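Long-range contacts in copper chaperone PCu(A)C (Methylosinus trichosporium OB3b, PDB 6P1G), which binds copper(II) through a histidine brace in the PCuAC domain described here, and probably serves as a copper chaperone in a methane-oxidising bacterium: residues H3-G8 / V113-A118; R26-M31 / H85-D90. All blocks are in the same frame, centred on the assembly; numbering follows the deposited sequence.

Contact 1: H3-G8 / V113-A118; sequences HEYAVG and VTIDAA. With CU (copper (II) ion), chain C.
His3 reaches Asp116 with one ring nitrogen while the other holds the metal. Its NE2 donates to Asp116 O at 2.8 Å, meeting the carbonyl nearly end-on (C=O...N 166°), and ND1 binds the copper ion at 2.0 Å. A histidine suits the place because its two nitrogens face away from each other, so the carbonyl can fix the turn of the ring that the copper uses. The CG of His3 lies between the backbone N and the carbonyl carbon (chi1 70°), and this places NE2 within bonding distance of Asp116 O. Beside it, the phenol of Tyr5 lies across Ile115: CG2 of Ile115 sits over one face as a CH-pi contact, 3.8 Å from the ring centroid. The Tyr5 OH then accepts a bond from Asp116 N at 2.9 Å. A leucine in place of Tyr5 would probably leave Asp116 N without this acceptor and take the flat cover off Ile115 CG2. Farther along, the beta-branched Val7 and Val113 pack, CG1 of Val7 lying 3.7 Å from Val113 CB. The axes of strands 4-7 and 113-118 run antiparallel and come no nearer than 7.7 Å, so side chains bridge them, two bonding to the backbone of Asp116, and strand 10-18 pairs with each. With Met2 N and His14 ND1 completing the copper ligands, His3 forms the histidine brace of this all-beta PCuAC domain, and strand 113-118 holds its ring from the second shell.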
loop_
_atom_site.group_PDB
_atom_site.type_symbol
_atom_site.label_atom_id
_atom_site.label_comp_id
_atom_site.label_asym_id
_atom_site.label_seq_id
_atom_site.Cartn_x
_atom_site.Cartn_y
_atom_site.Cartn_z
ATOM N N HIS A 3 -11.990 -1.276 -7.458
ATOM C CA HIS A 3 -11.458 -0.042 -8.023
ATOM C C HIS A 3 -9.968 -0.186 -8.317
ATOM O O HIS A 3 -9.259 -0.935 -7.643
ATOM C CB HIS A 3 -11.728 1.153 -7.099
ATOM C CG HIS A 3 -10.945 1.143 -5.820
ATOM N ND1 HIS A 3 -10.853 0.031 -5.011
ATOM C CD2 HIS A 3 -10.247 2.120 -5.197
ATOM C CE1 HIS A 3 -10.117 0.320 -3.950
ATOM N NE2 HIS A 3 -9.738 1.581 -4.038
ATOM N N GLU A 4 -9.505 0.511 -9.350
ATOM C CA GLU A 4 -8.117 0.399 -9.781
ATOM C C GLU A 4 -7.566 1.755 -10.191
ATOM O O GLU A 4 -8.321 2.686 -10.464
ATOM C CB GLU A 4 -7.986 -0.596 -10.939
ATOM C CG GLU A 4 -8.746 -0.205 -12.194
ATOM C CD GLU A 4 -8.587 -1.221 -13.310
ATOM O OE1 GLU A 4 -8.915 -2.406 -13.088
ATOM O OE2 GLU A 4 -8.134 -0.837 -14.410
ATOM N N TYR A 5 -6.243 1.859 -10.231
ATOM C CA TYR A 5 -5.575 3.089 -10.633
ATOM C C TYR A 5 -4.445 2.796 -11.606
ATOM O O TYR A 5 -3.975 1.662 -11.705
ATOM C CB TYR A 5 -5.032 3.838 -9.415
ATOM C CG TYR A 5 -6.089 4.247 -8.419
ATOM C CD1 TYR A 5 -6.452 3.403 -7.378
ATOM C CD2 TYR A 5 -6.727 5.477 -8.518
ATOM C CE1 TYR A 5 -7.418 3.771 -6.463
ATOM C CE2 TYR A 5 -7.697 5.854 -7.606
ATOM C CZ TYR A 5 -8.036 4.996 -6.580
ATOM O OH TYR A 5 -8.999 5.357 -5.666
ATOM N N ALA A 6 -4.013 3.820 -12.331
ATOM C CA ALA A 6 -2.906 3.659 -13.260
ATOM C C ALA A 6 -2.014 4.894 -13.282
ATOM O O ALA A 6 -2.487 6.024 -13.168
ATOM C CB ALA A 6 -3.429 3.359 -14.660
ATOM N N VAL A 7 -0.716 4.657 -13.427
ATOM C CA VAL A 7 0.257 5.718 -13.650
ATOM C C VAL A 7 1.450 5.108 -14.379
ATOM O O VAL A 7 1.966 4.062 -13.977
ATOM C CB VAL A 7 0.698 6.396 -12.327
ATOM C CG1 VAL A 7 1.257 5.377 -11.341
ATOM C CG2 VAL A 7 1.703 7.509 -12.598
ATOM N N GLY A 8 1.872 5.748 -15.464
ATOM C CA GLY A 8 2.892 5.170 -16.322
ATOM C C GLY A 8 2.464 3.792 -16.791
ATOM O O GLY A 8 1.343 3.609 -17.268
ATOM N N VAL A 113 0.920 8.749 -7.882
ATOM C CA VAL A 113 -0.503 8.587 -8.147
ATOM C C VAL A 113 -1.287 8.661 -6.838
ATOM O O VAL A 113 -0.921 8.041 -5.839
ATOM C CB VAL A 113 -0.808 7.256 -8.882
ATOM C CG1 VAL A 113 -0.370 6.050 -8.057
ATOM C CG2 VAL A 113 -2.290 7.173 -9.250
ATOM N N THR A 114 -2.351 9.456 -6.842
ATOM C CA THR A 114 -3.224 9.576 -5.681
ATOM C C THR A 114 -4.279 8.482 -5.714
ATOM O O THR A 114 -4.954 8.291 -6.724
ATOM C CB THR A 114 -3.904 10.953 -5.625
ATOM O OG1 THR A 114 -2.898 11.971 -5.557
ATOM C CG2 THR A 114 -4.813 11.056 -4.403
ATOM N N ILE A 115 -4.408 7.756 -4.610
ATOM C CA ILE A 115 -5.383 6.678 -4.517
ATOM C C ILE A 115 -6.315 6.840 -3.325
ATOM O O ILE A 115 -6.071 7.657 -2.435
ATOM C CB ILE A 115 -4.691 5.307 -4.395
ATOM C CG1 ILE A 115 -3.912 5.231 -3.078
ATOM C CG2 ILE A 115 -3.771 5.064 -5.579
ATOM C CD1 ILE A 115 -3.417 3.842 -2.732
ATOM N N ASP A 116 -7.382 6.049 -3.314
ATOM C CA ASP A 116 -8.227 5.920 -2.135
ATOM C C ASP A 116 -8.269 4.459 -1.713
ATOM O O ASP A 116 -8.911 3.630 -2.355
ATOM C CB ASP A 116 -9.644 6.442 -2.395
ATOM C CG ASP A 116 -9.670 7.918 -2.736
ATOM O OD1 ASP A 116 -9.608 8.744 -1.799
ATOM O OD2 ASP A 116 -9.751 8.254 -3.936
ATOM N N ALA A 117 -7.570 4.153 -0.628
ATOM C CA ALA A 117 -7.533 2.799 -0.105
ATOM C C ALA A 117 -8.776 2.541 0.728
ATOM O O ALA A 117 -9.143 3.357 1.574
ATOM C CB ALA A 117 -6.275 2.576 0.720
ATOM N N ALA A 118 -9.426 1.411 0.489
ATOM C CA ALA A 118 -10.598 1.042 1.266
ATOM C C ALA A 118 -10.189 0.719 2.697
ATOM O O ALA A 118 -9.281 -0.080 2.926
ATOM C CB ALA A 118 -11.313 -0.139 0.631
HETATM CU CU CU C . -11.351 -1.863 -5.435
#

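Contact 2: R26-M31 / H85-D90. With ZN (zinc ion), chain D.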
loop_
_atom_site.group_PDB
_atom_site.type_symbol
_atom_site.label_atom_id
_atom_site.label_comp_id
_atom_site.label_asym_id
_atom_site.label_seq_id
_atom_site.Cartn_x
_atom_site.Cartn_y
_atom_site.Cartn_z
ATOM N N ARG A 26 -0.918 2.598 14.120
ATOM C CA ARG A 26 -0.306 1.904 12.991
ATOM C C ARG A 26 -1.330 1.084 12.213
ATOM O O ARG A 26 -2.213 0.463 12.801
ATOM C CB ARG A 26 0.825 0.995 13.472
ATOM C CG ARG A 26 1.999 1.733 14.088
ATOM C CD ARG A 26 3.186 0.810 14.301
ATOM N NE ARG A 26 4.405 1.557 14.598
ATOM C CZ ARG A 26 5.615 1.210 14.175
ATOM N NH1 ARG A 26 5.773 0.123 13.430
ATOM N NH2 ARG A 26 6.668 1.951 14.493
ATOM N N ALA A 27 -1.197 1.074 10.890
ATOM C CA ALA A 27 -2.042 0.244 10.035
ATOM C C ALA A 27 -1.225 -0.413 8.926
ATOM O O ALA A 27 -0.057 -0.081 8.728
ATOM C CB ALA A 27 -3.168 1.065 9.438
ATOM N N GLN A 28 -1.845 -1.342 8.206
ATOM C CA GLN A 28 -1.166 -2.057 7.134
ATOM C C GLN A 28 -1.848 -1.799 5.799
ATOM O O GLN A 28 -3.052 -1.979 5.674
ATOM C CB GLN A 28 -1.137 -3.563 7.411
ATOM C CG GLN A 28 -0.372 -3.969 8.661
ATOM C CD GLN A 28 -1.156 -3.728 9.936
ATOM O OE1 GLN A 28 -2.345 -4.043 10.019
ATOM N NE2 GLN A 28 -0.495 -3.160 10.939
ATOM N N LEU A 29 -1.070 -1.387 4.804
ATOM C CA LEU A 29 -1.601 -1.117 3.473
ATOM C C LEU A 29 -1.319 -2.276 2.523
ATOM O O LEU A 29 -0.180 -2.727 2.395
ATOM C CB LEU A 29 -1.010 0.180 2.917
ATOM C CG LEU A 29 -1.274 0.482 1.441
ATOM C CD1 LEU A 29 -2.767 0.610 1.160
ATOM C CD2 LEU A 29 -0.548 1.755 1.043
ATOM N N TYR A 30 -2.374 -2.753 1.869
ATOM C CA TYR A 30 -2.292 -3.866 0.929
ATOM C C TYR A 30 -2.775 -3.447 -0.452
ATOM O O TYR A 30 -3.565 -2.508 -0.580
ATOM C CB TYR A 30 -3.119 -5.050 1.429
ATOM C CG TYR A 30 -2.782 -5.479 2.837
ATOM C CD1 TYR A 30 -1.586 -6.125 3.121
ATOM C CD2 TYR A 30 -3.658 -5.233 3.885
ATOM C CE1 TYR A 30 -1.274 -6.519 4.414
ATOM C CE2 TYR A 30 -3.355 -5.619 5.175
ATOM C CZ TYR A 30 -2.166 -6.263 5.436
ATOM O OH TYR A 30 -1.875 -6.643 6.725
ATOM N N MET A 31 -2.304 -4.153 -1.477
ATOM C CA MET A 31 -2.680 -3.861 -2.858
ATOM C C MET A 31 -2.097 -4.889 -3.811
ATOM O O MET A 31 -1.186 -5.636 -3.456
ATOM C CB MET A 31 -2.202 -2.474 -3.279
ATOM C CG MET A 31 -0.696 -2.354 -3.352
ATOM S SD MET A 31 -0.165 -0.657 -3.611
ATOM C CE MET A 31 -0.870 0.138 -2.173
ATOM N N HIS A 85 3.842 -5.789 3.112
ATOM C CA HIS A 85 2.908 -4.675 3.172
ATOM C C HIS A 85 3.618 -3.388 3.552
ATOM O O HIS A 85 4.765 -3.405 4.002
ATOM C CB HIS A 85 1.801 -4.952 4.190
ATOM C CG HIS A 85 2.308 -5.195 5.578
ATOM N ND1 HIS A 85 2.712 -6.435 6.020
ATOM C CD2 HIS A 85 2.487 -4.346 6.620
ATOM C CE1 HIS A 85 3.113 -6.345 7.276
ATOM N NE2 HIS A 85 2.988 -5.088 7.663
ATOM N N VAL A 86 2.927 -2.272 3.358
ATOM C CA VAL A 86 3.404 -0.990 3.844
ATOM C C VAL A 86 2.763 -0.701 5.192
ATOM O O VAL A 86 1.541 -0.752 5.335
ATOM C CB VAL A 86 3.092 0.152 2.860
ATOM C CG1 VAL A 86 3.489 1.490 3.457
ATOM C CG2 VAL A 86 3.796 -0.079 1.533
ATOM N N GLU A 87 3.595 -0.409 6.183
ATOM C CA GLU A 87 3.101 -0.038 7.500
ATOM C C GLU A 87 2.879 1.466 7.554
ATOM O O GLU A 87 3.798 2.237 7.308
ATOM C CB GLU A 87 4.083 -0.475 8.590
ATOM C CG GLU A 87 3.519 -0.429 10.002
ATOM C CD GLU A 87 2.668 -1.644 10.335
ATOM O OE1 GLU A 87 2.730 -2.642 9.590
ATOM O OE2 GLU A 87 1.943 -1.606 11.349
ATOM N N LEU A 88 1.656 1.879 7.869
ATOM C CA LEU A 88 1.342 3.296 7.994
ATOM C C LEU A 88 1.574 3.725 9.434
ATOM O O LEU A 88 0.899 3.250 10.344
ATOM C CB LEU A 88 -0.102 3.567 7.569
ATOM C CG LEU A 88 -0.511 3.001 6.206
ATOM C CD1 LEU A 88 -1.959 3.331 5.888
ATOM C CD2 LEU A 88 0.407 3.519 5.109
ATOM N N VAL A 89 2.527 4.629 9.632
ATOM C CA VAL A 89 3.015 4.953 10.970
ATOM C C VAL A 89 2.560 6.335 11.435
ATOM O O VAL A 89 2.520 7.283 10.647
ATOM C CB VAL A 89 4.556 4.878 11.020
ATOM C CG1 VAL A 89 5.061 5.102 12.437
ATOM C CG2 VAL A 89 5.030 3.532 10.506
ATOM N N ASP A 90 2.204 6.428 12.716
ATOM C CA ASP A 90 1.767 7.676 13.338
ATOM C C ASP A 90 0.528 8.218 12.645
ATOM O O ASP A 90 0.497 9.371 12.217
ATOM C CB ASP A 90 2.885 8.724 13.326
ATOM C CG ASP A 90 3.992 8.410 14.314
ATOM O OD1 ASP A 90 3.710 7.746 15.336
ATOM O OD2 ASP A 90 5.142 8.831 14.072
HETATM ZN ZN ZN D . 3.698 -4.310 9.454
#
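Strands 26-31 and 85-89 run antiparallel as direct neighbours, with Ala27-Leu88 and Leu29-Val86 as hydrogen-bonded pairs and Gln28-Glu87 as the non-hydrogen-bonded pair between them. This beta ladder of the PCuAC domain carries half of a zinc site: His85 NE2 binds the ion at 2.1 Å and Glu87 OE1 at 1.9 Å, with His57 and His61 completing it. Two residues apart on one strand, His85 and Glu87 both bring their ends to the metal. Glu87 CG is anti to the backbone N (chi1 -166°), and a bend at the next bond turns the carboxylate back over the ladder. There its two oxygens divide the work, OE1 on zinc and OE2 left to a second-shell donor. Glutamine at position 28 suits this second shell, since its NH2 offers a donor without adding a charge, and Gln28 CG packs 3.5 Å from His85 CD2, with amide and imidazole planes almost perpendicular. The aliphatic start of Arg26 passes close to Glu87, and Val89 CG1 lies over one face of the Arg26 guanidinium. On the ladder's other face, Ala27, Leu29, Val86 and Leu88 form an apolar layer; the small Ala27 sits level with Leu88, whose CD2 reaches 4.2 Å from Leu29 CB. Beyond the paired residues, Tyr30 CE1 touches His85 CB at 3.5 Å. The carboxylate is steadied by Gln28 NE2, which meets Glu87 OE2 at 2.9 Å on its syn side, 31° out of the carboxylate plane.

Contact 1 joins the first strand of the chain, 4-7, and its last, 111-120, whereas both strands of contact 2, 26-35 and 75-91, come between these in sequence. The centres of the two contacts lie about 16 Å apart. Strand 10-18 links them in one mixed sheet: it pairs with 4-7, 111-120 and 26-35, and 26-35 pairs in turn with 75-91. The contacts also touch directly, where Ala117 CB packs 4.0 Å from Leu29 CD1. One all-beta framework thus carries two separate metal sites, copper at the surface near the N-terminus and zinc on the more buried ladder, with the side chain of Leu29 about 11 Å from the copper.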